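Local coordinates for polar amino acid ABC uptake transporter substrate binding protein (Streptococcus thermophilus LMG 18311, PDB 3HV1) that probably binds a polar amino acid outside the cell and delivers it to an ABC transporter for uptake, at residues D12-Y17 and K56-D61; M34-E37 and Y43-F46; Q109-K114 and A123-K128. One frame throughout, in Å; residues are numbered along the deposited sequence.

Contact 1 of 3, residues D12-Y17 and K56-D61; sequences DQWQTY and KLYGID
Trp-14 meets Tyr-58 in a T-shaped (edge-to-face) aromatic pair, which joins the first turn of helix 14-20 to the Schellman motif that ends at Gly-59, in the loop leading to strand 61-66 of this periplasmic-binding-protein fold. The evidence for the T shape is direct: the six-membered ring of Trp-14 and the ring of Tyr-58 stand at 89°, with centroids 5.2 Å apart. The benzo edge does the touching; Trp-14 CH2 lies 3.8 Å from Tyr-58 CG, over the rim of the phenol face rather than its middle. Leu-57 CB lies over the opposite face. With chi1 at -178°, Trp-14 CG is trans to the backbone N, and the indole is carried out from the helix to the loop.

Apolar contacts centre on Ile-60. Its CD1 is 3.8 Å from Trp-14 CH2, approaching that ring obliquely, and also touches Tyr-17 CB. Ile-60 CG1 comes 3.7 Å from the backbone Tyr-17 O. One branch of the isoleucine therefore spans two helix residues.

Polar bonds tie both segments to their surroundings. The Tyr-58 hydroxyl is hydrogen-bonded to the carbonyl O of Lys-225 in helix 220-236, a helix whose Leu-222 touches both Trp-14 and Tyr-17; the Tyr-17 hydroxyl bonds to Asp-219. Gln-13 is the N-cap residue of helix 14-20, and just before it Asp-12 forms an Asx turn: Trp-14 N donates to Asp-12 OD1 at 3.1 Å, with an N-H...O angle of 167°.

Contact 2 of 3, residues M34-E37 and Y43-F46; sequences MGYE and YIGF
Tyr-36 and Ile-44 face each other as the hydrogen-bonded pair of a short antiparallel beta hairpin, strands 35-37 and 43-44, and their side chains lie on the same face of its sheet. The phenol ring lies across the isoleucine, forming a CH-pi contact: Ile-44 CG1 is 4.0 Å from the ring centroid and 25° off the ring normal. Beyond it, Ile-44 CD1 reaches the phenol end, 3.4 Å from Tyr-36 OH. The shared face and the register of the pair set the two groups side by side; the first torsions, which place Tyr-36 CG and Ile-44 CG1 each between its own backbone N and carbonyl carbon, turn each group over the neighbouring strand. Trp-246 and Tyr-188, from two helices, also touch Tyr-36.

On the other face, Glu-37 and Tyr-43 form the non-hydrogen-bonded pair. Here the tyrosine offers its edge: Tyr-43 CE1 is 3.8 Å from Glu-37 CB, while the carboxylate is turned steeply across the ring plane. Phe-27 completes an edge-to-face aromatic pair with Tyr-43.

At the far end, selenomethionine Met-34 and Phe-46 run side by side in the same direction, with Met-34 CE 3.8 Å from Phe-46 CD2. The bent selenomethionine chain brings this methyl to the ring, and Phe-247 of helix 238-247 touches both residues. Gly-45, the N-cap of helix 46-56, lies against Met-34 and Gly-35, its CA making a CA-H...O contact of 3.4 Å with Met-34 O.

The backbone pairing is reciprocal: Tyr-36 N donates to Ile-44 O at 2.8 Å, and Ile-44 N to Tyr-36 O at 2.9 Å, with an N-H...O angle of 163°.

Contact 3 of 3, residues Q109-K114 and A123-K128; sequences QVLVTK and AGMAGK
Leu-111 and Met-125 have the nearest CA atoms between segment 109-114, on strand 105-114, and the turn region 123-128, yet these are still 9.4 Å apart, so side chains alone bridge the two segments. The first is extended throughout. The second opens with a 3-10 turn at 123-125 and continues into a type II beta turn from Met-125 to Lys-128, closed by Lys-128 N donating to Met-125 O at 2.9 Å; Gly-127, with phi 81°, takes the third position of that turn.

Both CB atoms at the meeting point are directed at the opposite segment. Leu-111, its CG trans to the backbone N (chi1 168°), extends its two methyls toward the selenomethionine. Leu-111 CD2 lies 3.4 Å from Met-125 CG, tighter than usual for two carbons, whereas Leu-111 CD1 stands back at 4.1 Å from Met-125 CG. The selenomethionine chain then bends at both later torsions, leaving Met-125 SE 4.3 Å from Thr-113 CG2. The polar branch of Thr-113 is engaged elsewhere, bonding through OG1 to the carbonyl O of Ile-119.

Leu-130 of strand 130-133 touches both Leu-111 and Met-125, Met-202 of strand 199-203 packs on Leu-111 and Thr-113, and Val-110 and Val-112 of strand 105-114 contact Ala-186 of helix 183-192.

Overall arrangement
The three contacts are spread along the elongated chain and do not touch one another. Contact 2 falls within the 38 residues separating the two segments of contact 1; their centres are 21 Å apart and their nearest atoms about 12 Å. Contact 3 follows both in sequence. It lies on the opposite side of the chain's centre from contact 1, with centres 46 Å apart, whereas contacts 2 and 3 have centres 30 Å apart and nearest atoms about 13 Å apart. This spread is consistent with the two-lobed solute-binding fold: contacts 1 and 3 lie far out, 24 and 22 Å from the chain's centre, and contact 2 is only 11 Å from it.

Contact 1 of 3, residues D12-Y17 and K56-D61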
loop_
_atom_site.group_PDB
_atom_site.type_symbol
_atom_site.label_atom_id
_atom_site.label_comp_id
_atom_site.label_asym_id
_atom_site.label_seq_id
_atom_site.Cartn_x
_atom_site.Cartn_y
_atom_site.Cartn_z
ATOM N N ASP A 12 11.965 -17.488 -12.789
ATOM C CA ASP A 12 12.248 -17.125 -11.411
ATOM C C ASP A 12 13.648 -17.622 -11.073
ATOM O O ASP A 12 13.865 -18.821 -10.891
ATOM C CB ASP A 12 11.222 -17.786 -10.494
ATOM C CG ASP A 12 11.334 -17.322 -9.061
ATOM O OD1 ASP A 12 12.465 -17.294 -8.527
ATOM O OD2 ASP A 12 10.286 -16.995 -8.465
ATOM N N GLN A 13 14.595 -16.697 -10.974
ATOM C CA GLN A 13 15.975 -17.065 -10.698
ATOM C C GLN A 13 16.430 -17.020 -9.247
ATOM O O GLN A 13 17.632 -16.977 -8.990
ATOM C CB GLN A 13 16.920 -16.192 -11.520
ATOM C CG GLN A 13 16.778 -16.320 -13.020
ATOM C CD GLN A 13 17.884 -15.590 -13.745
ATOM O OE1 GLN A 13 19.022 -16.048 -13.777
ATOM N NE2 GLN A 13 17.562 -14.438 -14.312
ATOM N N TRP A 14 15.511 -17.037 -8.288
ATOM C CA TRP A 14 15.955 -16.985 -6.897
ATOM C C TRP A 14 16.983 -18.079 -6.634
ATOM O O TRP A 14 17.971 -17.862 -5.933
ATOM C CB TRP A 14 14.780 -17.118 -5.922
ATOM C CG TRP A 14 15.225 -17.028 -4.486
ATOM C CD1 TRP A 14 15.204 -18.028 -3.558
ATOM C CD2 TRP A 14 15.813 -15.890 -3.835
ATOM N NE1 TRP A 14 15.741 -17.589 -2.374
ATOM C CE2 TRP A 14 16.125 -16.282 -2.512
ATOM C CE3 TRP A 14 16.110 -14.580 -4.242
ATOM C CZ2 TRP A 14 16.722 -15.409 -1.588
ATOM C CZ3 TRP A 14 16.704 -13.709 -3.322
ATOM C CH2 TRP A 14 17.002 -14.132 -2.012
ATOM N N GLN A 15 16.752 -19.252 -7.212
ATOM C CA GLN A 15 17.667 -20.378 -7.056
ATOM C C GLN A 15 19.058 -20.058 -7.574
ATOM O O GLN A 15 20.059 -20.455 -6.982
ATOM C CB GLN A 15 17.120 -21.599 -7.792
ATOM C CG GLN A 15 16.273 -22.491 -6.918
ATOM C CD GLN A 15 17.115 -23.247 -5.914
ATOM O OE1 GLN A 15 17.920 -24.103 -6.287
ATOM N NE2 GLN A 15 16.946 -22.927 -4.634
ATOM N N THR A 16 19.114 -19.337 -8.685
ATOM C CA THR A 16 20.387 -18.965 -9.277
ATOM C C THR A 16 21.089 -17.894 -8.443
ATOM O O THR A 16 22.278 -18.013 -8.148
ATOM C CB THR A 16 20.185 -18.471 -10.724
ATOM O OG1 THR A 16 19.741 -19.568 -11.534
ATOM C CG2 THR A 16 21.472 -17.917 -11.297
ATOM N N TYR A 17 20.355 -16.862 -8.043
ATOM C CA TYR A 17 20.948 -15.798 -7.239
ATOM C C TYR A 17 21.598 -16.345 -5.975
ATOM O O TYR A 17 22.713 -15.975 -5.640
ATOM C CB TYR A 17 19.898 -14.753 -6.856
ATOM C CG TYR A 17 19.184 -14.125 -8.029
ATOM C CD1 TYR A 17 19.891 -13.645 -9.132
ATOM C CD2 TYR A 17 17.799 -13.989 -8.026
ATOM C CE1 TYR A 17 19.224 -13.044 -10.210
ATOM C CE2 TYR A 17 17.131 -13.395 -9.089
ATOM C CZ TYR A 17 17.845 -12.925 -10.174
ATOM O OH TYR A 17 17.169 -12.329 -11.213
ATOM N N LYS A 56 22.953 -9.203 2.089
ATOM C CA LYS A 56 23.931 -9.797 2.985
ATOM C C LYS A 56 23.207 -10.844 3.833
ATOM O O LYS A 56 23.800 -11.832 4.264
ATOM C CB LYS A 56 24.542 -8.730 3.883
ATOM C CG LYS A 56 25.670 -9.226 4.785
ATOM C CD LYS A 56 26.192 -8.086 5.655
ATOM C CE LYS A 56 27.400 -8.504 6.475
ATOM N NZ LYS A 56 27.944 -7.361 7.274
ATOM N N LEU A 57 21.916 -10.621 4.067
ATOM C CA LEU A 57 21.106 -11.555 4.856
ATOM C C LEU A 57 21.048 -12.924 4.204
ATOM O O LEU A 57 20.920 -13.943 4.877
ATOM C CB LEU A 57 19.673 -11.056 4.966
ATOM C CG LEU A 57 19.448 -9.745 5.705
ATOM C CD1 LEU A 57 17.981 -9.317 5.549
ATOM C CD2 LEU A 57 19.821 -9.936 7.158
ATOM N N TYR A 58 21.116 -12.924 2.879
ATOM C CA TYR A 58 21.018 -14.150 2.106
ATOM C C TYR A 58 22.347 -14.648 1.574
ATOM O O TYR A 58 22.389 -15.636 0.839
ATOM C CB TYR A 58 20.046 -13.932 0.946
ATOM C CG TYR A 58 18.654 -13.524 1.394
ATOM C CD1 TYR A 58 17.790 -14.451 1.981
ATOM C CD2 TYR A 58 18.201 -12.213 1.230
ATOM C CE1 TYR A 58 16.503 -14.085 2.394
ATOM C CE2 TYR A 58 16.914 -11.836 1.640
ATOM C CZ TYR A 58 16.071 -12.781 2.219
ATOM O OH TYR A 58 14.797 -12.416 2.598
ATOM N N GLY A 59 23.426 -13.973 1.951
ATOM C CA GLY A 59 24.740 -14.375 1.482
ATOM C C GLY A 59 24.881 -14.139 -0.012
ATOM O O GLY A 59 25.527 -14.913 -0.719
ATOM N N ILE A 60 24.259 -13.072 -0.502
ATOM C CA ILE A 60 24.330 -12.738 -1.918
ATOM C C ILE A 60 25.085 -11.433 -2.088
ATOM O O ILE A 60 24.733 -10.426 -1.472
ATOM C CB ILE A 60 22.918 -12.586 -2.528
ATOM C CG1 ILE A 60 22.211 -13.947 -2.536
ATOM C CG2 ILE A 60 23.015 -12.001 -3.936
ATOM C CD1 ILE A 60 20.734 -13.874 -2.853
ATOM N N ASP A 61 26.138 -11.475 -2.901
ATOM C CA ASP A 61 26.946 -10.297 -3.187
ATOM C C ASP A 61 26.230 -9.497 -4.270
ATOM O O ASP A 61 25.619 -10.068 -5.181
ATOM C CB ASP A 61 28.337 -10.702 -3.683
ATOM C CG ASP A 61 29.203 -11.299 -2.587
ATOM O OD1 ASP A 61 29.399 -10.627 -1.556
ATOM O OD2 ASP A 61 29.691 -12.436 -2.761
#

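Contact 2 of 3, residues M34-E37 and Y43-F46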
loop_
_atom_site.group_PDB
_atom_site.type_symbol
_atom_site.label_atom_id
_atom_site.label_comp_id
_atom_site.label_asym_id
_atom_site.label_seq_id
_atom_site.Cartn_x
_atom_site.Cartn_y
_atom_site.Cartn_z
HETATM N N MSE A 34 20.653 8.614 -3.145
HETATM C CA MSE A 34 20.234 7.222 -3.174
HETATM C C MSE A 34 21.306 6.243 -3.634
HETATM O O MSE A 34 21.476 5.172 -3.053
HETATM C CB MSE A 34 18.984 7.096 -4.036
HETATM C CG MSE A 34 17.866 8.047 -3.614
HETATM SE SE MSE A 34 17.392 7.978 -1.731
HETATM C CE MSE A 34 16.326 6.420 -1.845
ATOM N N GLY A 35 22.030 6.618 -4.679
ATOM C CA GLY A 35 23.083 5.758 -5.192
ATOM C C GLY A 35 23.835 6.602 -6.198
ATOM O O GLY A 35 23.247 7.076 -7.169
ATOM N N TYR A 36 25.123 6.796 -5.967
ATOM C CA TYR A 36 25.896 7.623 -6.868
ATOM C C TYR A 36 27.388 7.352 -6.809
ATOM O O TYR A 36 27.892 6.723 -5.879
ATOM C CB TYR A 36 25.615 9.102 -6.566
ATOM C CG TYR A 36 25.899 9.510 -5.129
ATOM C CD1 TYR A 36 27.109 10.106 -4.775
ATOM C CD2 TYR A 36 24.953 9.294 -4.121
ATOM C CE1 TYR A 36 27.369 10.483 -3.454
ATOM C CE2 TYR A 36 25.206 9.665 -2.801
ATOM C CZ TYR A 36 26.411 10.258 -2.475
ATOM O OH TYR A 36 26.657 10.632 -1.174
ATOM N N GLU A 37 28.089 7.832 -7.828
ATOM C CA GLU A 37 29.527 7.661 -7.898
ATOM C C GLU A 37 30.190 8.880 -7.267
ATOM O O GLU A 37 29.882 10.017 -7.621
ATOM C CB GLU A 37 29.964 7.500 -9.355
ATOM C CG GLU A 37 31.455 7.649 -9.556
ATOM C CD GLU A 37 31.917 7.153 -10.904
ATOM O OE1 GLU A 37 31.145 7.273 -11.879
ATOM O OE2 GLU A 37 33.059 6.652 -10.983
ATOM N N TYR A 43 30.912 3.775 -5.320
ATOM C CA TYR A 43 29.461 3.915 -5.434
ATOM C C TYR A 43 28.923 3.872 -4.014
ATOM O O TYR A 43 29.167 2.913 -3.285
ATOM C CB TYR A 43 28.831 2.768 -6.219
ATOM C CG TYR A 43 29.227 2.678 -7.673
ATOM C CD1 TYR A 43 29.607 3.812 -8.394
ATOM C CD2 TYR A 43 29.185 1.459 -8.339
ATOM C CE1 TYR A 43 29.941 3.725 -9.748
ATOM C CE2 TYR A 43 29.505 1.359 -9.684
ATOM C CZ TYR A 43 29.882 2.491 -10.383
ATOM O OH TYR A 43 30.181 2.373 -11.717
ATOM N N ILE A 44 28.184 4.903 -3.627
ATOM C CA ILE A 44 27.640 4.977 -2.283
ATOM C C ILE A 44 26.231 5.546 -2.303
ATOM O O ILE A 44 25.803 6.115 -3.299
ATOM C CB ILE A 44 28.502 5.887 -1.378
ATOM C CG1 ILE A 44 28.562 7.297 -1.980
ATOM C CG2 ILE A 44 29.917 5.311 -1.226
ATOM C CD1 ILE A 44 29.159 8.325 -1.061
ATOM N N GLY A 45 25.504 5.390 -1.201
ATOM C CA GLY A 45 24.163 5.943 -1.164
ATOM C C GLY A 45 23.244 5.165 -0.252
ATOM O O GLY A 45 23.582 4.062 0.176
ATOM N N PHE A 46 22.087 5.738 0.053
ATOM C CA PHE A 46 21.132 5.061 0.919
ATOM C C PHE A 46 20.719 3.719 0.323
ATOM O O PHE A 46 20.732 2.701 1.011
ATOM C CB PHE A 46 19.874 5.914 1.127
ATOM C CG PHE A 46 18.802 5.213 1.919
ATOM C CD1 PHE A 46 18.937 5.043 3.293
ATOM C CD2 PHE A 46 17.666 4.702 1.287
ATOM C CE1 PHE A 46 17.956 4.375 4.030
ATOM C CE2 PHE A 46 16.671 4.025 2.023
ATOM C CZ PHE A 46 16.823 3.865 3.396
#

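Contact 3 of 3, residues Q109-K114 and A123-K128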
loop_
_atom_site.group_PDB
_atom_site.type_symbol
_atom_site.label_atom_id
_atom_site.label_comp_id
_atom_site.label_asym_id
_atom_site.label_seq_id
_atom_site.Cartn_x
_atom_site.Cartn_y
_atom_site.Cartn_z
ATOM N N GLN A 109 7.907 16.818 -0.843
ATOM C CA GLN A 109 8.424 18.152 -0.591
ATOM C C GLN A 109 8.276 18.430 0.896
ATOM O O GLN A 109 7.238 18.114 1.489
ATOM C CB GLN A 109 7.621 19.197 -1.372
ATOM C CG GLN A 109 7.740 19.055 -2.864
ATOM C CD GLN A 109 9.183 19.055 -3.311
ATOM O OE1 GLN A 109 9.945 19.961 -2.983
ATOM N NE2 GLN A 109 9.569 18.038 -4.064
ATOM N N VAL A 110 9.323 18.986 1.500
ATOM C CA VAL A 110 9.280 19.345 2.910
ATOM C C VAL A 110 9.593 20.825 3.020
ATOM O O VAL A 110 10.321 21.373 2.188
ATOM C CB VAL A 110 10.318 18.569 3.752
ATOM C CG1 VAL A 110 9.947 17.083 3.790
ATOM C CG2 VAL A 110 11.720 18.773 3.188
ATOM N N LEU A 111 9.006 21.475 4.020
ATOM C CA LEU A 111 9.259 22.886 4.262
ATOM C C LEU A 111 10.334 22.903 5.340
ATOM O O LEU A 111 10.171 22.291 6.396
ATOM C CB LEU A 111 8.003 23.591 4.784
ATOM C CG LEU A 111 8.249 24.999 5.336
ATOM C CD1 LEU A 111 8.596 25.954 4.198
ATOM C CD2 LEU A 111 7.021 25.482 6.086
ATOM N N VAL A 112 11.433 23.593 5.075
ATOM C CA VAL A 112 12.521 23.656 6.037
ATOM C C VAL A 112 12.671 25.061 6.595
ATOM O O VAL A 112 12.692 26.041 5.851
ATOM C CB VAL A 112 13.854 23.239 5.385
ATOM C CG1 VAL A 112 14.997 23.334 6.394
ATOM C CG2 VAL A 112 13.724 21.835 4.829
ATOM N N THR A 113 12.750 25.157 7.914
ATOM C CA THR A 113 12.930 26.452 8.533
ATOM C C THR A 113 13.881 26.245 9.688
ATOM O O THR A 113 14.049 25.123 10.166
ATOM C CB THR A 113 11.613 27.039 9.087
ATOM O OG1 THR A 113 11.146 26.222 10.167
ATOM C CG2 THR A 113 10.557 27.115 7.997
ATOM N N LYS A 114 14.532 27.320 10.116
ATOM C CA LYS A 114 15.438 27.215 11.248
ATOM C C LYS A 114 14.549 27.126 12.481
ATOM O O LYS A 114 13.512 27.785 12.542
ATOM C CB LYS A 114 16.331 28.452 11.352
ATOM C CG LYS A 114 17.265 28.666 10.179
ATOM C CD LYS A 114 18.422 29.590 10.557
ATOM C CE LYS A 114 17.949 30.987 10.960
ATOM N NZ LYS A 114 19.104 31.842 11.380
ATOM N N ALA A 123 1.516 26.394 8.063
ATOM C CA ALA A 123 0.635 27.555 8.150
ATOM C C ALA A 123 1.385 28.772 8.690
ATOM O O ALA A 123 1.029 29.914 8.395
ATOM C CB ALA A 123 -0.572 27.238 9.039
ATOM N N GLY A 124 2.431 28.518 9.472
ATOM C CA GLY A 124 3.212 29.594 10.053
ATOM C C GLY A 124 4.000 30.398 9.042
ATOM O O GLY A 124 4.665 31.383 9.395
HETATM N N MSE A 125 3.924 29.983 7.782
HETATM C CA MSE A 125 4.624 30.658 6.696
HETATM C C MSE A 125 3.849 31.833 6.122
HETATM O O MSE A 125 4.288 32.483 5.168
HETATM C CB MSE A 125 4.943 29.655 5.591
HETATM C CG MSE A 125 6.140 28.773 5.900
HETATM SE SE MSE A 125 7.794 29.701 6.024
HETATM C CE MSE A 125 7.762 30.355 4.256
ATOM N N ALA A 126 2.696 32.108 6.715
ATOM C CA ALA A 126 1.855 33.211 6.267
ATOM C C ALA A 126 2.612 34.528 6.376
ATOM O O ALA A 126 3.042 34.922 7.464
ATOM C CB ALA A 126 0.582 33.268 7.109
ATOM N N GLY A 127 2.791 35.194 5.242
ATOM C CA GLY A 127 3.493 36.465 5.228
ATOM C C GLY A 127 5.006 36.338 5.239
ATOM O O GLY A 127 5.719 37.344 5.266
ATOM N N LYS A 128 5.498 35.103 5.208
ATOM C CA LYS A 128 6.934 34.855 5.225
ATOM C C LYS A 128 7.471 34.580 3.821
ATOM O O LYS A 128 6.720 34.190 2.926
ATOM C CB LYS A 128 7.236 33.671 6.144
ATOM C CG LYS A 128 6.708 33.829 7.568
ATOM C CD LYS A 128 7.428 34.944 8.311
ATOM C CE LYS A 128 6.959 35.041 9.756
ATOM N NZ LYS A 128 7.758 36.045 10.520
#